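Local atomic coordinates of Alp7A (Bacillus subtilis, PDB entry 5EC0), a protein that binds adenine nucleotides as a plasmid-encoded, actin-like cytoskeletal protein and probably forms filaments that segregate plasmid DNA. Residues K204-V209 with V321-Y326. Numbering follows the deposited sequence.
Sequences KNYDVV and VYKYLY
V209 sets its bump against two tyrosine rings of the neighbouring strand, Y322 and Y324. Its CB lies 3.7 Å from CD2 of Y324, the two side chains side by side and pointing the same way, while its CG2 reaches back to CD2 of Y322 at 3.8 Å. L220 and L222 of strand 218-223 also pack on V209. On the same face the ring of Y322 meets D207 obliquely, its CE1 touching CB of D207; the D207 carboxylate itself turns to K320 in a salt bridge and to the backbone N of A225.

The opposite face carries V208 and K323, with Y206 at the strand's entrance, and V208 CG1 meets CB of L325 farther along the strand. K323, its CG anti to the carbonyl carbon (chi1 -77°) and its chain extended beyond, lies across the Y206 ring: CE sits over the ring centre, 3.7 Å from the centroid, in a CH-pi contact, and NZ of K323 stands 3.9 Å from the centroid of the Y206 ring, in an off-centre cation-pi contact. NZ also bonds to the backbone O of Q202, and one water joins it to Y206 OH. At the ring edge, in plane, comes O of V321, which a second water links to N of D207.

Between the faces the strands run parallel, tied by hydrogen bonds from K323 N to D207 O, from V209 N to K323 O (2.8 Å) and from L325 N to V209 O.

The two strands are parallel neighbours in the five-stranded mixed sheet of an actin-fold domain, where 322-327 also pairs in parallel with 355-357; the side chain of L325 lies about 13 Å from the bound ADP. The chemistry is split by face: around V209 the contacts are apolar, with the paired D207 carboxylate at the end, whereas on the other the lysine's cation, held by ring, carbonyl and water, ties the entering loop to the sheet.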
loop_
_atom_site.group_PDB
_atom_site.type_symbol
_atom_site.label_atom_id
_atom_site.label_comp_id
_atom_site.label_asym_id
_atom_site.label_seq_id
_atom_site.Cartn_x
_atom_site.Cartn_y
_atom_site.Cartn_z
ATOM N N LYS A 204 23.687 9.951 -3.503
ATOM C CA LYS A 204 24.041 11.296 -3.970
ATOM C C LYS A 204 24.647 11.298 -5.375
ATOM O O LYS A 204 24.361 12.183 -6.174
ATOM C CB LYS A 204 25.020 11.949 -2.984
ATOM C CG LYS A 204 25.505 13.337 -3.379
ATOM C CD LYS A 204 26.226 14.037 -2.223
ATOM C CE LYS A 204 25.269 14.932 -1.431
ATOM N NZ LYS A 204 25.948 15.700 -0.344
ATOM N N ASN A 205 25.476 10.302 -5.677
ATOM C CA ASN A 205 26.167 10.266 -6.962
ATOM C C ASN A 205 25.812 9.088 -7.855
ATOM O O ASN A 205 26.605 8.703 -8.695
ATOM C CB ASN A 205 27.682 10.251 -6.742
ATOM C CG ASN A 205 28.159 11.418 -5.924
ATOM O OD1 ASN A 205 27.819 12.569 -6.204
ATOM N ND2 ASN A 205 28.932 11.130 -4.889
ATOM N N TYR A 206 24.641 8.495 -7.683
ATOM C CA TYR A 206 24.287 7.371 -8.532
ATOM C C TYR A 206 22.846 7.524 -8.990
ATOM O O TYR A 206 21.964 7.878 -8.198
ATOM C CB TYR A 206 24.492 6.035 -7.794
ATOM C CG TYR A 206 25.920 5.771 -7.332
ATOM C CD1 TYR A 206 26.389 6.281 -6.126
ATOM C CD2 TYR A 206 26.794 5.004 -8.098
ATOM C CE1 TYR A 206 27.699 6.051 -5.704
ATOM C CE2 TYR A 206 28.096 4.769 -7.685
ATOM C CZ TYR A 206 28.540 5.287 -6.484
ATOM O OH TYR A 206 29.835 5.043 -6.068
ATOM N N ASP A 207 22.605 7.301 -10.277
ATOM C CA ASP A 207 21.233 7.109 -10.716
ATOM C C ASP A 207 20.716 5.859 -9.991
ATOM O O ASP A 207 21.467 4.908 -9.769
ATOM C CB ASP A 207 21.136 6.947 -12.230
ATOM C CG ASP A 207 21.582 8.193 -12.990
ATOM O OD1 ASP A 207 21.603 9.309 -12.417
ATOM O OD2 ASP A 207 21.903 8.044 -14.184
ATOM N N VAL A 208 19.449 5.868 -9.611
ATOM C CA VAL A 208 18.892 4.779 -8.842
ATOM C C VAL A 208 17.643 4.226 -9.503
ATOM O O VAL A 208 16.737 4.987 -9.877
ATOM C CB VAL A 208 18.561 5.236 -7.397
ATOM C CG1 VAL A 208 17.711 4.197 -6.670
ATOM C CG2 VAL A 208 19.848 5.491 -6.635
ATOM N N VAL A 209 17.592 2.903 -9.644
ATOM C CA VAL A 209 16.363 2.255 -10.068
ATOM C C VAL A 209 15.503 1.847 -8.859
ATOM O O VAL A 209 15.822 0.890 -8.126
ATOM C CB VAL A 209 16.649 1.027 -10.952
ATOM C CG1 VAL A 209 15.347 0.358 -11.377
ATOM C CG2 VAL A 209 17.451 1.448 -12.171
ATOM N N VAL A 321 27.235 3.437 -13.415
ATOM C CA VAL A 321 26.865 2.494 -12.380
ATOM C C VAL A 321 25.519 2.922 -11.808
ATOM O O VAL A 321 25.373 4.037 -11.302
ATOM C CB VAL A 321 27.925 2.423 -11.264
ATOM C CG1 VAL A 321 27.544 1.382 -10.232
ATOM C CG2 VAL A 321 29.297 2.104 -11.850
ATOM N N TYR A 322 24.530 2.049 -11.937
ATOM C CA TYR A 322 23.250 2.238 -11.273
ATOM C C TYR A 322 23.267 1.594 -9.895
ATOM O O TYR A 322 23.979 0.617 -9.664
ATOM C CB TYR A 322 22.113 1.622 -12.082
ATOM C CG TYR A 322 21.667 2.375 -13.314
ATOM C CD1 TYR A 322 22.207 3.612 -13.650
ATOM C CD2 TYR A 322 20.688 1.838 -14.150
ATOM C CE1 TYR A 322 21.787 4.284 -14.787
ATOM C CE2 TYR A 322 20.268 2.500 -15.281
ATOM C CZ TYR A 322 20.815 3.721 -15.598
ATOM O OH TYR A 322 20.383 4.376 -16.727
ATOM N N LYS A 323 22.476 2.135 -8.979
ATOM C CA LYS A 323 22.135 1.416 -7.756
ATOM C C LYS A 323 20.658 1.044 -7.794
ATOM O O LYS A 323 19.872 1.648 -8.527
ATOM C CB LYS A 323 22.462 2.238 -6.508
ATOM C CG LYS A 323 23.957 2.246 -6.192
ATOM C CD LYS A 323 24.324 3.176 -5.040
ATOM C CE LYS A 323 25.787 3.012 -4.671
ATOM N NZ LYS A 323 26.181 3.908 -3.561
ATOM N N TYR A 324 20.301 0.037 -7.006
ATOM C CA TYR A 324 18.951 -0.509 -6.992
ATOM C C TYR A 324 18.398 -0.461 -5.583
ATOM O O TYR A 324 19.018 -0.975 -4.637
ATOM C CB TYR A 324 18.950 -1.944 -7.543
ATOM C CG TYR A 324 19.381 -1.980 -8.993
ATOM C CD1 TYR A 324 20.722 -1.864 -9.345
ATOM C CD2 TYR A 324 18.444 -2.087 -10.008
ATOM C CE1 TYR A 324 21.115 -1.854 -10.664
ATOM C CE2 TYR A 324 18.822 -2.092 -11.323
ATOM C CZ TYR A 324 20.158 -1.968 -11.646
ATOM O OH TYR A 324 20.527 -1.970 -12.955
ATOM N N LEU A 325 17.246 0.187 -5.441
ATOM C CA LEU A 325 16.535 0.206 -4.178
ATOM C C LEU A 325 15.234 -0.558 -4.324
ATOM O O LEU A 325 14.347 -0.131 -5.062
ATOM C CB LEU A 325 16.245 1.630 -3.696
ATOM C CG LEU A 325 15.660 1.559 -2.272
ATOM C CD1 LEU A 325 16.755 1.590 -1.203
ATOM C CD2 LEU A 325 14.542 2.581 -1.978
ATOM N N TYR A 326 15.126 -1.668 -3.593
ATOM C CA TYR A 326 13.975 -2.579 -3.655
ATOM C C TYR A 326 13.008 -2.343 -2.501
ATOM O O TYR A 326 13.424 -2.280 -1.350
ATOM C CB TYR A 326 14.453 -4.051 -3.636
ATOM C CG TYR A 326 15.471 -4.399 -4.713
ATOM C CD1 TYR A 326 15.060 -4.847 -5.962
ATOM C CD2 TYR A 326 16.835 -4.278 -4.480
ATOM C CE1 TYR A 326 15.973 -5.158 -6.948
ATOM C CE2 TYR A 326 17.762 -4.595 -5.464
ATOM C CZ TYR A 326 17.319 -5.030 -6.694
ATOM O OH TYR A 326 18.213 -5.342 -7.683
HETATM O O HOH W 1 29.007 3.699 -3.312
HETATM O O HOH W 2 24.938 6.799 -12.003
#